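Side-chain contacts in aminotransferase (Streptomyces pactum, PDB 4ZM4), which is a pyridoxal-phosphate-dependent enzyme of the class-III aminotransferase family, built as a two-chain assembly: residues L133-T138 with A188-L193; G148-H151 with V157-A160. The protein carries 1 engineered substitution. All blocks are in the same frame, centred on the assembly; numbering follows the deposited sequence.

Contact 1. Residues L133-T138 with A188-L193; sequences LARATT and AHTVQL
The last turn and a half of helix 123-138 lies beside the start of edge strand 190-193, and one long side chain, Arg135, spans the gap to His189. The backbones stay well apart: the nearest pair of CA atoms, those of Arg135 and His189, is 10.6 Å apart. Arg135 crosses this gap because its chain is extended from CG to NE (chi2 175°, chi3 154°). Its NH2 then lies 3.8 Å from CB of His189, and the guanidinium presents its edge to the carbonyl of the same residue, with NH2 to His189 O at 3.4 Å. Thr190 OG1 is also near the guanidinium plane, 4.2 Å from Arg135 NH2. The imidazole of His189 is not stacked on the guanidinium. The two planes are nearly perpendicular, 86° apart.

Strand 190-193 is one of the two edge strands of the seven-stranded mixed sheet in the large domain of fold type I aminotransferases. It runs parallel to strand 142-146 and exchanges backbone hydrogen bonds with Val143 and Thr145. The firmer polar partners of Arg135 lie in nearby loops: NE bonds Thr141 O and NH1 bonds Thr156 OG1. Thr190 OG1 is bonded to Thr156 O, and His189 NE2 to Glu185 of the second subunit.

Within the helix, two threonine hydroxyls turn back on carbonyls one turn earlier. Thr137 OG1 donates to Leu133 O at 2.6 Å, from above the carbonyl plane. Thr137 N reaches the same oxygen from the other face. Thr138 OG1 donates to Ala134 O, also at 2.6 Å and closer to the carbonyl plane; Thr138 N shares this acceptor.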
loop_
_atom_site.group_PDB
_atom_site.type_symbol
_atom_site.label_atom_id
_atom_site.label_comp_id
_atom_site.label_asym_id
_atom_site.label_seq_id
_atom_site.Cartn_x
_atom_site.Cartn_y
_atom_site.Cartn_z
ATOM N N LEU B 133 -12.690 10.487 -4.632
ATOM C CA LEU B 133 -12.661 11.571 -5.633
ATOM C C LEU B 133 -13.999 11.676 -6.338
ATOM O O LEU B 133 -14.520 12.773 -6.492
ATOM C CB LEU B 133 -11.546 11.334 -6.653
ATOM C CG LEU B 133 -11.392 12.356 -7.787
ATOM C CD1 LEU B 133 -11.147 13.759 -7.210
ATOM C CD2 LEU B 133 -10.260 11.954 -8.723
ATOM N N ALA B 134 -14.587 10.526 -6.692
ATOM C CA ALA B 134 -15.895 10.514 -7.334
ATOM C C ALA B 134 -17.036 11.034 -6.409
ATOM O O ALA B 134 -17.949 11.758 -6.859
ATOM C CB ALA B 134 -16.229 9.118 -7.849
ATOM N N ARG B 135 -17.000 10.644 -5.139
ATOM C CA ARG B 135 -17.992 11.146 -4.173
ATOM C C ARG B 135 -17.810 12.646 -3.992
ATOM O O ARG B 135 -18.796 13.408 -4.002
ATOM C CB ARG B 135 -17.885 10.404 -2.839
ATOM C CG ARG B 135 -18.253 8.926 -2.920
ATOM C CD ARG B 135 -18.018 8.211 -1.601
ATOM N NE ARG B 135 -18.886 7.039 -1.462
ATOM C CZ ARG B 135 -18.513 5.760 -1.364
ATOM N NH1 ARG B 135 -17.213 5.412 -1.363
ATOM N NH2 ARG B 135 -19.487 4.805 -1.253
ATOM N N ALA B 136 -16.559 13.092 -3.821
ATOM C CA ALA B 136 -16.279 14.530 -3.611
ATOM C C ALA B 136 -16.675 15.383 -4.832
ATOM O O ALA B 136 -17.186 16.502 -4.670
ATOM C CB ALA B 136 -14.826 14.762 -3.277
ATOM N N THR B 137 -16.461 14.841 -6.026
ATOM C CA THR B 137 -16.651 15.565 -7.263
ATOM C C THR B 137 -18.142 15.716 -7.600
ATOM O O THR B 137 -18.593 16.778 -8.013
ATOM C CB THR B 137 -15.854 14.863 -8.413
ATOM O OG1 THR B 137 -14.467 14.864 -8.096
ATOM C CG2 THR B 137 -16.026 15.574 -9.764
ATOM N N THR B 138 -18.884 14.635 -7.463
ATOM C CA THR B 138 -20.298 14.623 -7.787
ATOM C C THR B 138 -21.151 15.134 -6.635
ATOM O O THR B 138 -22.313 15.457 -6.817
ATOM C CB THR B 138 -20.764 13.198 -8.085
ATOM O OG1 THR B 138 -20.442 12.338 -6.979
ATOM C CG2 THR B 138 -20.092 12.660 -9.332
ATOM N N ALA B 188 -23.037 0.616 3.463
ATOM C CA ALA B 188 -24.355 1.252 3.410
ATOM C C ALA B 188 -24.585 1.990 2.099
ATOM O O ALA B 188 -25.716 2.097 1.656
ATOM C CB ALA B 188 -24.496 2.227 4.552
ATOM N N HIS B 189 -23.500 2.497 1.498
ATOM C CA HIS B 189 -23.556 3.326 0.300
ATOM C C HIS B 189 -22.939 2.585 -0.879
ATOM O O HIS B 189 -22.430 3.177 -1.811
ATOM C CB HIS B 189 -22.872 4.678 0.574
ATOM C CG HIS B 189 -23.521 5.460 1.676
ATOM N ND1 HIS B 189 -24.613 6.274 1.469
ATOM C CD2 HIS B 189 -23.253 5.531 2.995
ATOM C CE1 HIS B 189 -25.013 6.780 2.617
ATOM N NE2 HIS B 189 -24.183 6.370 3.557
ATOM N N THR B 190 -22.945 1.269 -0.802
ATOM C CA THR B 190 -22.415 0.442 -1.837
ATOM C C THR B 190 -23.460 -0.607 -2.218
ATOM O O THR B 190 -24.025 -1.259 -1.371
ATOM C CB THR B 190 -21.154 -0.280 -1.388
ATOM O OG1 THR B 190 -20.197 0.660 -0.888
ATOM C CG2 THR B 190 -20.529 -1.066 -2.561
ATOM N N VAL B 191 -23.648 -0.778 -3.526
ATOM C CA VAL B 191 -24.724 -1.552 -4.091
ATOM C C VAL B 191 -24.087 -2.506 -5.123
ATOM O O VAL B 191 -22.970 -2.255 -5.620
ATOM C CB VAL B 191 -25.778 -0.530 -4.614
ATOM C CG1 VAL B 191 -26.156 -0.718 -6.055
ATOM C CG2 VAL B 191 -27.019 -0.500 -3.690
ATOM N N GLN B 192 -24.785 -3.580 -5.474
ATOM C CA GLN B 192 -24.209 -4.567 -6.359
ATOM C C GLN B 192 -25.249 -5.096 -7.336
ATOM O O GLN B 192 -26.421 -5.246 -6.977
ATOM C CB GLN B 192 -23.615 -5.711 -5.549
ATOM C CG GLN B 192 -22.559 -6.495 -6.274
ATOM C CD GLN B 192 -21.875 -7.581 -5.449
ATOM O OE1 GLN B 192 -20.663 -7.562 -5.326
ATOM N NE2 GLN B 192 -22.641 -8.495 -4.860
ATOM N N LEU B 193 -24.795 -5.370 -8.570
ATOM C CA LEU B 193 -25.542 -6.080 -9.588
ATOM C C LEU B 193 -24.714 -7.241 -10.132
ATOM O O LEU B 193 -23.527 -7.312 -9.928
ATOM C CB LEU B 193 -25.782 -5.171 -10.802
ATOM C CG LEU B 193 -26.359 -3.786 -10.623
ATOM C CD1 LEU B 193 -26.299 -3.073 -11.949
ATOM C CD2 LEU B 193 -27.795 -3.898 -10.124
#

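Contact 2. Residues G148-H151 with V157-A160; sequences GHYH and VLRA. With P3B ((3E,4R,5R)-4,5-dihydroxy-3-{[(Z)-{3-hydroxy-2-methyl-5-[(phosphonooxy)methyl]pyridin-4(1H)-ylidene}methyl]imino}cyclohex-1-ene-1-carboxylic acid), chain H.
Arg159 turns the edge of its guanidinium to the backbone of His149, while Tyr150 stands with one ring edge toward Leu158 and the other toward the bound P3B. The Arg159 chain bends at chi2 and chi3, which turns its end back toward Val157, whose carbonyl it meets edge-on. NH2 donates to His149 O at 2.5 Å, through a bent N-H...O angle of 132°. NH1 donates to Val157 O at 2.4 Å and is much straighter, at 165°. Both bonds are modelled very short, so their exact lengths are doubtful. The guanidinium thus ties the two segments together. A water lies between the segments, accepting from His151 N at 2.8 Å and, weakly, from Arg159 NH1 at 3.0 Å.

CB of Tyr150 points away from 157-160, but with CG anti to the backbone N (chi1 178°) the end of the ring comes back near Leu158, CE1 lying 4.3 Å from Leu158 CD1. On the opposite edge CE2 lies 3.3 Å from CAJ of P3B, near the ring plane, so the tyrosine lines the ligand pocket without stacking on that atom. His151 CD2 lies 4.2 Å from Arg159 NH2. The His151 imidazole, through ND1, backs the Asp251 carboxylate that bonds P3B, while its backbone touches the ligand directly.

Both segments belong to the long connection between strands 142-146 and 190-193. Val157 packs on Leu131 and His151 on Val127, both of helix 123-138, while His149 and His151 rest on Val217 and Ile216 of strand 212-217.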
loop_
_atom_site.group_PDB
_atom_site.type_symbol
_atom_site.label_atom_id
_atom_site.label_comp_id
_atom_site.label_asym_id
_atom_site.label_seq_id
_atom_site.Cartn_x
_atom_site.Cartn_y
_atom_site.Cartn_z
ATOM N N GLY B 148 -18.544 -10.423 -7.872
ATOM C CA GLY B 148 -17.293 -11.110 -8.229
ATOM C C GLY B 148 -16.165 -10.149 -8.587
ATOM O O GLY B 148 -15.026 -10.557 -8.648
ATOM N N HIS B 149 -16.496 -8.880 -8.824
ATOM C CA HIS B 149 -15.515 -7.877 -9.184
ATOM C C HIS B 149 -14.826 -7.404 -7.904
ATOM O O HIS B 149 -15.468 -7.067 -6.939
ATOM C CB HIS B 149 -16.152 -6.688 -9.908
ATOM C CG HIS B 149 -16.662 -7.027 -11.279
ATOM N ND1 HIS B 149 -16.317 -6.325 -12.405
ATOM C CD2 HIS B 149 -17.491 -8.012 -11.701
ATOM C CE1 HIS B 149 -16.898 -6.859 -13.464
ATOM N NE2 HIS B 149 -17.618 -7.885 -13.066
ATOM N N TYR B 150 -13.505 -7.438 -7.905
ATOM C CA TYR B 150 -12.778 -7.161 -6.708
ATOM C C TYR B 150 -12.026 -5.822 -6.903
ATOM O O TYR B 150 -11.268 -5.653 -7.887
ATOM C CB TYR B 150 -11.846 -8.352 -6.385
ATOM C CG TYR B 150 -10.990 -8.153 -5.150
ATOM C CD1 TYR B 150 -11.544 -8.154 -3.878
ATOM C CD2 TYR B 150 -9.605 -8.017 -5.254
ATOM C CE1 TYR B 150 -10.759 -7.986 -2.752
ATOM C CE2 TYR B 150 -8.809 -7.821 -4.135
ATOM C CZ TYR B 150 -9.392 -7.809 -2.900
ATOM O OH TYR B 150 -8.586 -7.622 -1.811
ATOM N N HIS B 151 -12.173 -4.937 -5.928
ATOM C CA HIS B 151 -11.514 -3.646 -5.965
ATOM C C HIS B 151 -10.643 -3.366 -4.729
ATOM O O HIS B 151 -10.399 -2.225 -4.367
ATOM C CB HIS B 151 -12.581 -2.596 -6.168
ATOM C CG HIS B 151 -13.438 -2.880 -7.358
ATOM N ND1 HIS B 151 -12.903 -3.065 -8.616
ATOM C CD2 HIS B 151 -14.775 -3.057 -7.479
ATOM C CE1 HIS B 151 -13.872 -3.342 -9.464
ATOM N NE2 HIS B 151 -15.021 -3.345 -8.800
ATOM N N VAL B 157 -15.711 -0.917 -0.131
ATOM C CA VAL B 157 -15.867 -1.878 -1.248
ATOM C C VAL B 157 -15.668 -3.364 -0.936
ATOM O O VAL B 157 -16.015 -4.201 -1.753
ATOM C CB VAL B 157 -14.951 -1.559 -2.435
ATOM C CG1 VAL B 157 -15.246 -0.162 -2.930
ATOM C CG2 VAL B 157 -13.471 -1.694 -2.055
ATOM N N LEU B 158 -15.120 -3.708 0.234
ATOM C CA LEU B 158 -14.833 -5.128 0.529
ATOM C C LEU B 158 -16.089 -5.978 0.752
ATOM O O LEU B 158 -16.667 -5.971 1.839
ATOM C CB LEU B 158 -13.899 -5.255 1.715
ATOM C CG LEU B 158 -13.511 -6.666 2.105
ATOM C CD1 LEU B 158 -13.000 -7.472 0.907
ATOM C CD2 LEU B 158 -12.467 -6.625 3.218
ATOM N N ARG B 159 -16.508 -6.659 -0.312
ATOM C CA ARG B 159 -17.624 -7.608 -0.301
ATOM C C ARG B 159 -17.100 -9.054 -0.213
ATOM O O ARG B 159 -15.926 -9.322 -0.464
ATOM C CB ARG B 159 -18.482 -7.490 -1.588
ATOM C CG ARG B 159 -19.417 -6.283 -1.689
ATOM C CD ARG B 159 -18.958 -5.128 -2.601
ATOM N NE ARG B 159 -18.580 -5.553 -3.942
ATOM C CZ ARG B 159 -17.401 -5.477 -4.551
ATOM N NH1 ARG B 159 -16.315 -4.982 -3.999
ATOM N NH2 ARG B 159 -17.300 -5.944 -5.755
ATOM N N ALA B 160 -17.968 -9.980 0.182
ATOM C CA ALA B 160 -17.593 -11.378 0.337
ATOM C C ALA B 160 -16.920 -11.916 -0.922
ATOM O O ALA B 160 -17.547 -11.867 -1.968
ATOM C CB ALA B 160 -18.829 -12.207 0.691
HETATM O OAH P3B H . -4.532 -4.123 -2.918
HETATM P PBA P3B H . -3.838 -4.743 -4.202
HETATM O OAI P3B H . -3.696 -6.195 -3.859
HETATM O OAC P3B H . -2.480 -4.138 -4.516
HETATM O OAQ P3B H . -5.015 -4.501 -5.366
HETATM C CAM P3B H . -6.443 -4.673 -5.093
HETATM C CAV P3B H . -7.039 -4.987 -6.290
HETATM C CAL P3B H . -7.734 -3.975 -6.936
HETATM N NAP P3B H . -8.306 -4.254 -8.171
HETATM C CAU P3B H . -8.178 -5.494 -8.753
HETATM C CAA P3B H . -8.771 -5.773 -9.956
HETATM C CAW P3B H . -7.545 -6.469 -8.118
HETATM O OAE P3B H . -7.458 -7.664 -8.744
HETATM C CAX P3B H . -6.916 -6.272 -6.888
HETATM C CAJ P3B H . -6.242 -7.357 -6.225
HETATM N NAO P3B H . -6.323 -8.650 -6.687
HETATM C CAT P3B H . -5.786 -9.710 -6.003
HETATM C CAK P3B H . -5.252 -9.665 -4.685
HETATM C CAS P3B H . -4.788 -10.777 -3.990
HETATM C CAR P3B H . -4.213 -10.674 -2.709
HETATM O OAD P3B H . -3.704 -11.646 -2.130
HETATM O OAB P3B H . -4.251 -9.656 -2.061
HETATM C CAN P3B H . -4.600 -11.952 -4.604
HETATM C CAY P3B H . -5.009 -12.105 -6.078
HETATM O OAF P3B H . -5.602 -13.418 -6.099
HETATM C CAZ P3B H . -5.953 -10.978 -6.663
HETATM O OAG P3B H . -6.002 -10.851 -8.131
HETATM O O HOH W 1 -13.346 -5.277 -3.392
#

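In the fold
Contact 2 is nested within the stretch of chain closed by contact 1, and the two lie about 14 Å apart, centre to centre. They touch directly: Gln192 OE1 of the edge strand lies 3.2 Å from Arg159 NE, a probable hydrogen bond. Thr156, just before 157-160, is the shared partner that joins contact 1 to this loop. Segment 148-151 of contact 2 lines the pocket, with Tyr150 and His151 against P3B. Contact 1 is farther out, the Thr190 side chain being about 14 Å from the ligand. Both contacts reach the second subunit, whose Gly309 and Val310 also bond P3B, so pocket and dimer interface adjoin.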